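Local atomic coordinates of nickel-dependent hydrogenase large subunit (Allochromatium vinosum, PDB entry 3MYR), a protein that oxidises molecular hydrogen at its nickel-iron centre, in a heterodimer with a small subunit, and probably recycles hydrogen released by nitrogenase. Residues I19-S33 with A525-V537. Residues are numbered along the deposited sequence; the frame is centred on the assembly and turned at random.
Sequences IEAQMDGATIAQAYS and AYEAALQDNHQLV
Ile28, on the outer strand of a β-hairpin with a type II' turn from Asp24 to Thr27, packs against Leu530 and Leu536 of a helix and the chain after it, and Ala31 against Leu530. The tight part is apolar: CB atoms of Ala31 and Leu530 lie 3.7 Å apart, and CD1 of Leu530 reaches CG2 of Ile19 on the inner strand. Ile28 extends beyond CG1 (chi2 -179°), which carries CD1 to CD1 of Leu536 at 3.8 Å, while Met23 crosses Leu536 at about a right angle, CE against CD2. Ile545 and Ile549 of helix 543-551 touch Ile28 and Leu530, respectively.

The helix runs nearly antiparallel to strand 27-33, and Glu527 and Gln531 bond to that strand's N-H groups. Glu527 OE1 receives Ser33 N through its anti lone pair and bonds Tyr373, while OE2 forms a salt bridge with Arg517. CD2 of Tyr526, whose side chain lies about 7 Å from the bound nickel-iron centre, meets Ser33 OG, itself bonded to Ala514 O. Gln531, extended beyond CG, sets OE1 2.8 Å from Ala31 N, in the amide plane and nearly straight at 170°. An alanine here would probably leave Ala31 N without this acceptor and open a gap beside Gln30, whose amide stacks on that of Gln531.

Toward the turn the contact is more exposed and partly water-mediated. Two waters lie between Ile28 O and the carbonyls of Leu530 and Gln531, one accepting from His534 N. Thr27 and Gln535 form a single bridge: Ile28 N donates to His534 O, and Leu536 N to Ala26 O at 2.7 Å.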
ATOM      1  N   ILE B  19       5.729  18.303  -3.607  1.00 22.04           N
ATOM      2  CA  ILE B  19       6.038  19.262  -2.538  1.00 23.18           C
ATOM      3  C   ILE B  19       6.515  20.563  -3.157  1.00 25.48           C
ATOM      4  O   ILE B  19       7.373  20.535  -4.074  1.00 25.14           O
ATOM      5  CB  ILE B  19       7.158  18.718  -1.603  1.00 24.78           C
ATOM      6  CG1 ILE B  19       6.738  17.375  -0.965  1.00 24.52           C
ATOM      7  CG2 ILE B  19       7.536  19.772  -0.514  1.00 25.03           C
ATOM      8  CD1 ILE B  19       5.612  17.515   0.016  1.00 23.29           C
ATOM      9  N   GLU B  20       5.953  21.703  -2.693  1.00 23.93           N
ATOM     10  CA  GLU B  20       6.515  23.015  -3.025  1.00 25.50           C
ATOM     11  C   GLU B  20       6.981  23.646  -1.725  1.00 27.25           C
ATOM     12  O   GLU B  20       6.354  23.442  -0.672  1.00 27.01           O
ATOM     13  CB  GLU B  20       5.471  23.870  -3.753  1.00 25.64           C
ATOM     14  CG  GLU B  20       5.158  23.245  -5.138  1.00 26.65           C
ATOM     15  CD  GLU B  20       4.313  24.155  -6.059  1.00 35.94           C
ATOM     16  OE1 GLU B  20       3.958  23.738  -7.207  1.00 32.15           O
ATOM     17  OE2 GLU B  20       4.006  25.277  -5.630  1.00 31.14           O
ATOM     18  N   ALA B  21       8.117  24.342  -1.769  1.00 27.06           N
ATOM     19  CA  ALA B  21       8.684  24.948  -0.569  1.00 26.99           C
ATOM     20  C   ALA B  21       9.096  26.404  -0.882  1.00 28.92           C
ATOM     21  O   ALA B  21       9.828  26.674  -1.858  1.00 28.19           O
ATOM     22  CB  ALA B  21       9.891  24.153  -0.103  1.00 25.90           C
ATOM     23  N   GLN B  22       8.610  27.332  -0.061  1.00 29.12           N
ATOM     24  CA  GLN B  22       9.067  28.707  -0.125  1.00 30.70           C
ATOM     25  C   GLN B  22      10.309  28.787   0.751  1.00 30.56           C
ATOM     26  O   GLN B  22      10.245  28.503   1.972  1.00 30.33           O
ATOM     27  CB  GLN B  22       7.972  29.660   0.363  1.00 31.89           C
ATOM     28  CG  GLN B  22       8.415  31.171   0.382  1.00 36.04           C
ATOM     29  CD  GLN B  22       8.829  31.678  -1.009  1.00 43.59           C
ATOM     30  OE1 GLN B  22       9.971  32.117  -1.203  1.00 44.95           O
ATOM     31  NE2 GLN B  22       7.941  31.543  -1.994  1.00 36.47           N
ATOM     32  N   MET B  23      11.436  29.091   0.119  1.00 30.50           N
ATOM     33  CA  MET B  23      12.716  29.112   0.780  1.00 33.19           C
ATOM     34  C   MET B  23      12.981  30.507   1.324  1.00 36.76           C
ATOM     35  O   MET B  23      12.650  31.500   0.655  1.00 36.59           O
ATOM     36  CB  MET B  23      13.841  28.752  -0.205  1.00 33.00           C
ATOM     37  CG  MET B  23      13.745  27.329  -0.817  1.00 34.47           C
ATOM     38  SD  MET B  23      13.454  26.054   0.472  1.00 35.87           S
ATOM     39  CE  MET B  23      15.078  25.971   1.238  1.00 33.14           C
ATOM     40  N   ASP B  24      13.563  30.581   2.525  1.00 38.18           N
ATOM     41  CA  ASP B  24      14.213  31.829   3.034  1.00 40.65           C
ATOM     42  C   ASP B  24      15.719  31.561   3.251  1.00 40.62           C
ATOM     43  O   ASP B  24      16.109  30.918   4.234  1.00 39.67           O
ATOM     44  CB  ASP B  24      13.508  32.352   4.318  1.00 41.15           C
ATOM     45  CG  ASP B  24      14.172  33.643   4.883  1.00 49.69           C
ATOM     46  OD1 ASP B  24      15.020  34.281   4.193  1.00 50.81           O
ATOM     47  OD2 ASP B  24      13.868  34.000   6.041  1.00 53.20           O
ATOM     48  N   GLY B  25      16.546  31.941   2.268  1.00 41.49           N
ATOM     49  CA  GLY B  25      17.921  31.401   2.204  1.00 43.11           C
ATOM     50  C   GLY B  25      17.862  29.873   2.050  1.00 43.11           C
ATOM     51  O   GLY B  25      17.103  29.376   1.216  1.00 42.75           O
ATOM     52  N   ALA B  26      18.675  29.136   2.821  1.00 42.57           N
ATOM     53  CA  ALA B  26      18.703  27.664   2.819  1.00 39.96           C
ATOM     54  C   ALA B  26      17.555  27.022   3.639  1.00 39.46           C
ATOM     55  O   ALA B  26      17.362  25.792   3.616  1.00 38.21           O
ATOM     56  CB  ALA B  26      20.077  27.173   3.352  1.00 40.74           C
ATOM     57  N   THR B  27      16.765  27.868   4.305  1.00 37.73           N
ATOM     58  CA  THR B  27      15.720  27.470   5.232  1.00 37.24           C
ATOM     59  C   THR B  27      14.355  27.309   4.572  1.00 36.12           C
ATOM     60  O   THR B  27      13.898  28.162   3.796  1.00 35.64           O
ATOM     61  CB  THR B  27      15.642  28.473   6.429  1.00 38.89           C
ATOM     62  OG1 THR B  27      16.840  28.314   7.190  1.00 44.33           O
ATOM     63  CG2 THR B  27      14.504  28.141   7.372  1.00 39.46           C
ATOM     64  N   ILE B  28      13.681  26.202   4.879  1.00 34.31           N
ATOM     65  CA  ILE B  28      12.313  26.089   4.439  1.00 32.04           C
ATOM     66  C   ILE B  28      11.408  27.035   5.238  1.00 32.23           C
ATOM     67  O   ILE B  28      11.201  26.829   6.428  1.00 35.25           O
ATOM     68  CB  ILE B  28      11.811  24.635   4.468  1.00 30.43           C
ATOM     69  CG1 ILE B  28      12.669  23.786   3.522  1.00 27.97           C
ATOM     70  CG2 ILE B  28      10.307  24.596   4.083  1.00 25.91           C
ATOM     71  CD1 ILE B  28      12.276  22.326   3.424  1.00 28.50           C
ATOM     72  N   ALA B  29      10.830  28.031   4.590  1.00 30.43           N
ATOM     73  CA  ALA B  29       9.954  28.984   5.322  1.00 31.34           C
ATOM     74  C   ALA B  29       8.488  28.525   5.327  1.00 31.97           C
ATOM     75  O   ALA B  29       7.854  28.533   6.379  1.00 31.93           O
ATOM     76  CB  ALA B  29      10.074  30.430   4.765  1.00 30.04           C
ATOM     77  N   GLN B  30       7.969  28.106   4.174  1.00 30.52           N
ATOM     78  CA  GLN B  30       6.623  27.494   4.092  1.00 30.13           C
ATOM     79  C   GLN B  30       6.705  26.286   3.173  1.00 29.31           C
ATOM     80  O   GLN B  30       7.384  26.332   2.128  1.00 29.24           O
ATOM     81  CB  GLN B  30       5.553  28.446   3.533  1.00 31.68           C
ATOM     82  CG  GLN B  30       5.132  29.675   4.393  1.00 40.61           C
ATOM     83  CD  GLN B  30       4.237  29.322   5.617  1.00 55.10           C
ATOM     84  OE1 GLN B  30       4.751  29.192   6.746  1.00 61.52           O
ATOM     85  NE2 GLN B  30       2.904  29.210   5.409  1.00 56.14           N
ATOM     86  N   ALA B  31       6.002  25.218   3.534  1.00 26.12           N
ATOM     87  CA  ALA B  31       5.906  24.052   2.669  1.00 25.85           C
ATOM     88  C   ALA B  31       4.430  23.775   2.290  1.00 26.25           C
ATOM     89  O   ALA B  31       3.494  24.037   3.076  1.00 23.91           O
ATOM     90  CB  ALA B  31       6.530  22.837   3.366  1.00 24.78           C
ATOM     91  N   TYR B  32       4.237  23.206   1.101  1.00 26.31           N
ATOM     92  CA  TYR B  32       2.899  22.861   0.595  1.00 26.26           C
ATOM     93  C   TYR B  32       2.948  21.423   0.070  1.00 26.11           C
ATOM     94  O   TYR B  32       3.911  21.045  -0.632  1.00 23.88           O
ATOM     95  CB  TYR B  32       2.434  23.818  -0.517  1.00 25.28           C
ATOM     96  CG  TYR B  32       2.456  25.234  -0.057  1.00 28.86           C
ATOM     97  CD1 TYR B  32       1.284  25.859   0.423  1.00 28.30           C
ATOM     98  CD2 TYR B  32       3.652  25.957  -0.051  1.00 28.96           C
ATOM     99  CE1 TYR B  32       1.314  27.154   0.895  1.00 28.55           C
ATOM    100  CE2 TYR B  32       3.688  27.289   0.414  1.00 26.10           C
ATOM    101  CZ  TYR B  32       2.514  27.857   0.898  1.00 31.82           C
ATOM    102  OH  TYR B  32       2.518  29.178   1.339  1.00 31.77           O
ATOM    103  N   SER B  33       1.964  20.623   0.522  1.00 25.22           N
ATOM    104  CA  SER B  33       1.829  19.201   0.191  1.00 23.14           C
ATOM    105  C   SER B  33       0.624  19.051  -0.769  1.00 23.88           C
ATOM    106  O   SER B  33      -0.500  19.492  -0.462  1.00 20.91           O
ATOM    107  CB  SER B  33       1.539  18.395   1.460  1.00 23.87           C
ATOM    108  OG  SER B  33       1.320  17.038   1.074  1.00 23.45           O
ATOM    109  N   ALA B 525       0.413  17.786   8.755  1.00 25.33           N
ATOM    110  CA  ALA B 525       1.643  17.202   9.345  1.00 24.40           C
ATOM    111  C   ALA B 525       2.889  17.331   8.433  1.00 23.55           C
ATOM    112  O   ALA B 525       3.928  17.798   8.890  1.00 21.58           O
ATOM    113  CB  ALA B 525       1.440  15.807   9.790  1.00 21.72           C
ATOM    114  N   TYR B 526       2.769  16.984   7.152  1.00 22.24           N
ATOM    115  CA  TYR B 526       3.983  17.010   6.282  1.00 21.73           C
ATOM    116  C   TYR B 526       4.461  18.449   6.220  1.00 22.47           C
ATOM    117  O   TYR B 526       5.633  18.741   6.281  1.00 22.22           O
ATOM    118  CB  TYR B 526       3.651  16.610   4.841  1.00 20.11           C
ATOM    119  CG  TYR B 526       3.337  15.142   4.589  1.00 22.29           C
ATOM    120  CD1 TYR B 526       3.121  14.239   5.643  1.00 20.10           C
ATOM    121  CD2 TYR B 526       3.232  14.671   3.295  1.00 18.87           C
ATOM    122  CE1 TYR B 526       2.839  12.883   5.397  1.00 23.30           C
ATOM    123  CE2 TYR B 526       2.955  13.302   3.037  1.00 23.21           C
ATOM    124  CZ  TYR B 526       2.707  12.436   4.085  1.00 21.90           C
ATOM    125  OH  TYR B 526       2.281  11.141   3.819  1.00 25.45           O
ATOM    126  N   GLU B 527       3.521  19.354   6.002  1.00 23.04           N
ATOM    127  CA  GLU B 527       3.844  20.750   5.812  1.00 24.80           C
ATOM    128  C   GLU B 527       4.467  21.349   7.094  1.00 24.78           C
ATOM    129  O   GLU B 527       5.495  22.049   7.043  1.00 24.95           O
ATOM    130  CB  GLU B 527       2.573  21.524   5.342  1.00 24.35           C
ATOM    131  CG  GLU B 527       1.984  21.064   3.964  1.00 21.49           C
ATOM    132  CD  GLU B 527       0.588  21.698   3.715  1.00 26.38           C
ATOM    133  OE1 GLU B 527       0.194  21.933   2.546  1.00 23.79           O
ATOM    134  OE2 GLU B 527      -0.114  22.008   4.711  1.00 25.08           O
ATOM    135  N   ALA B 528       3.889  21.035   8.245  1.00 24.13           N
ATOM    136  CA  ALA B 528       4.407  21.600   9.489  1.00 25.40           C
ATOM    137  C   ALA B 528       5.757  20.929   9.781  1.00 25.78           C
ATOM    138  O   ALA B 528       6.659  21.574  10.340  1.00 27.35           O
ATOM    139  CB  ALA B 528       3.434  21.375  10.667  1.00 23.94           C
ATOM    140  N   ALA B 529       5.930  19.670   9.355  1.00 24.85           N
ATOM    141  CA  ALA B 529       7.192  18.949   9.597  1.00 24.48           C
ATOM    142  C   ALA B 529       8.375  19.608   8.833  1.00 24.96           C
ATOM    143  O   ALA B 529       9.458  19.758   9.390  1.00 24.88           O
ATOM    144  CB  ALA B 529       7.047  17.479   9.189  1.00 24.36           C
ATOM    145  N   LEU B 530       8.201  19.863   7.540  1.00 22.93           N
ATOM    146  CA  LEU B 530       9.178  20.561   6.745  1.00 24.01           C
ATOM    147  C   LEU B 530       9.424  21.971   7.250  1.00 26.35           C
ATOM    148  O   LEU B 530      10.563  22.473   7.118  1.00 26.76           O
ATOM    149  CB  LEU B 530       8.730  20.629   5.285  1.00 21.95           C
ATOM    150  CG  LEU B 530       8.725  19.184   4.643  1.00 26.64           C
ATOM    151  CD1 LEU B 530       8.338  19.258   3.157  1.00 22.05           C
ATOM    152  CD2 LEU B 530      10.107  18.490   4.803  1.00 21.58           C
ATOM    153  N   GLN B 531       8.374  22.625   7.794  1.00 26.93           N
ATOM    154  CA  GLN B 531       8.549  23.949   8.334  1.00 30.32           C
ATOM    155  C   GLN B 531       9.315  23.887   9.665  1.00 31.69           C
ATOM    156  O   GLN B 531       9.738  24.904  10.140  1.00 32.03           O
ATOM    157  CB  GLN B 531       7.215  24.696   8.483  1.00 29.66           C
ATOM    158  CG  GLN B 531       6.664  25.004   7.099  1.00 29.48           C
ATOM    159  CD  GLN B 531       5.203  25.426   7.057  1.00 33.94           C
ATOM    160  OE1 GLN B 531       4.628  25.536   5.972  1.00 31.32           O
ATOM    161  NE2 GLN B 531       4.604  25.677   8.217  1.00 27.32           N
ATOM    162  N   ASP B 532       9.498  22.697  10.250  1.00 31.53           N
ATOM    163  CA  ASP B 532      10.182  22.581  11.561  1.00 31.26           C
ATOM    164  C   ASP B 532      11.717  22.286  11.398  1.00 30.40           C
ATOM    165  O   ASP B 532      12.156  21.127  11.206  1.00 29.07           O
ATOM    166  CB  ASP B 532       9.453  21.529  12.434  1.00 31.55           C
ATOM    167  CG  ASP B 532      10.265  21.097  13.654  1.00 31.63           C
ATOM    168  OD1 ASP B 532      10.112  19.935  14.119  1.00 27.19           O
ATOM    169  OD2 ASP B 532      11.029  21.929  14.194  1.00 34.05           O
ATOM    170  N   ASN B 533      12.518  23.339  11.398  1.00 30.01           N
ATOM    171  CA  ASN B 533      13.979  23.185  11.503  1.00 30.76           C
ATOM    172  C   ASN B 533      14.646  22.494  10.293  1.00 27.71           C
ATOM    173  O   ASN B 533      15.533  21.648  10.436  1.00 27.00           O
ATOM    174  CB  ASN B 533      14.314  22.485  12.841  1.00 31.88           C
ATOM    175  CG  ASN B 533      15.810  22.618  13.244  1.00 38.68           C
ATOM    176  OD1 ASN B 533      16.327  21.864  14.109  1.00 42.49           O
ATOM    177  ND2 ASN B 533      16.508  23.551  12.615  1.00 38.75           N
ATOM    178  N   HIS B 534      14.185  22.797   9.079  1.00 26.95           N
ATOM    179  CA  HIS B 534      14.857  22.233   7.894  1.00 27.38           C
ATOM    180  C   HIS B 534      15.664  23.239   7.102  1.00 29.35           C
ATOM    181  O   HIS B 534      15.141  24.252   6.732  1.00 29.75           O
ATOM    182  CB  HIS B 534      13.849  21.553   6.939  1.00 25.67           C
ATOM    183  CG  HIS B 534      13.263  20.283   7.495  1.00 25.61           C
ATOM    184  ND1 HIS B 534      13.457  19.045   6.900  1.00 26.14           N
ATOM    185  CD2 HIS B 534      12.568  20.048   8.633  1.00 19.99           C
ATOM    186  CE1 HIS B 534      12.927  18.094   7.665  1.00 19.35           C
ATOM    187  NE2 HIS B 534      12.380  18.671   8.717  1.00 24.58           N
ATOM    188  N   GLN B 535      16.851  22.829   6.653  1.00 33.34           N
ATOM    189  CA  GLN B 535      17.734  23.595   5.741  1.00 36.83           C
ATOM    190  C   GLN B 535      18.077  22.662   4.577  1.00 38.22           C
ATOM    191  O   GLN B 535      18.152  21.426   4.763  1.00 40.35           O
ATOM    192  CB  GLN B 535      18.999  24.066   6.479  1.00 37.44           C
ATOM    193  CG  GLN B 535      18.733  25.188   7.541  1.00 43.29           C
ATOM    194  CD  GLN B 535      18.070  24.682   8.895  1.00 55.87           C
ATOM    195  OE1 GLN B 535      17.328  25.435   9.578  1.00 58.49           O
ATOM    196  NE2 GLN B 535      18.345  23.418   9.273  1.00 57.70           N
ATOM    197  N   LEU B 536      18.098  23.189   3.353  1.00 37.67           N
ATOM    198  CA  LEU B 536      18.534  22.390   2.190  1.00 36.94           C
ATOM    199  C   LEU B 536      19.956  22.801   1.788  1.00 37.51           C
ATOM    200  O   LEU B 536      20.194  23.990   1.508  1.00 37.14           O
ATOM    201  CB  LEU B 536      17.611  22.657   1.003  1.00 37.66           C
ATOM    202  CG  LEU B 536      16.350  21.795   0.840  1.00 41.02           C
ATOM    203  CD1 LEU B 536      15.786  21.513   2.205  1.00 43.20           C
ATOM    204  CD2 LEU B 536      15.332  22.530  -0.047  1.00 39.64           C
ATOM    205  N   VAL B 537      20.899  21.865   1.740  1.00 36.66           N
ATOM    206  CA  VAL B 537      22.156  22.232   1.130  1.00 37.20           C
ATOM    207  C   VAL B 537      22.084  22.558  -0.373  1.00 37.30           C
ATOM    208  O   VAL B 537      22.789  23.474  -0.846  1.00 34.53           O
ATOM    209  CB  VAL B 537      23.430  21.427   1.546  1.00 39.75           C
ATOM    210  CG1 VAL B 537      23.265  20.491   2.720  1.00 36.69           C
ATOM    211  CG2 VAL B 537      24.212  20.879   0.359  1.00 38.47           C
TER
HETATM  212  O   HOH W   1      12.358  24.841   8.267  1.00 21.36           O
HETATM  213  O   HOH W   2       9.702  27.412   8.890  1.00 28.74           O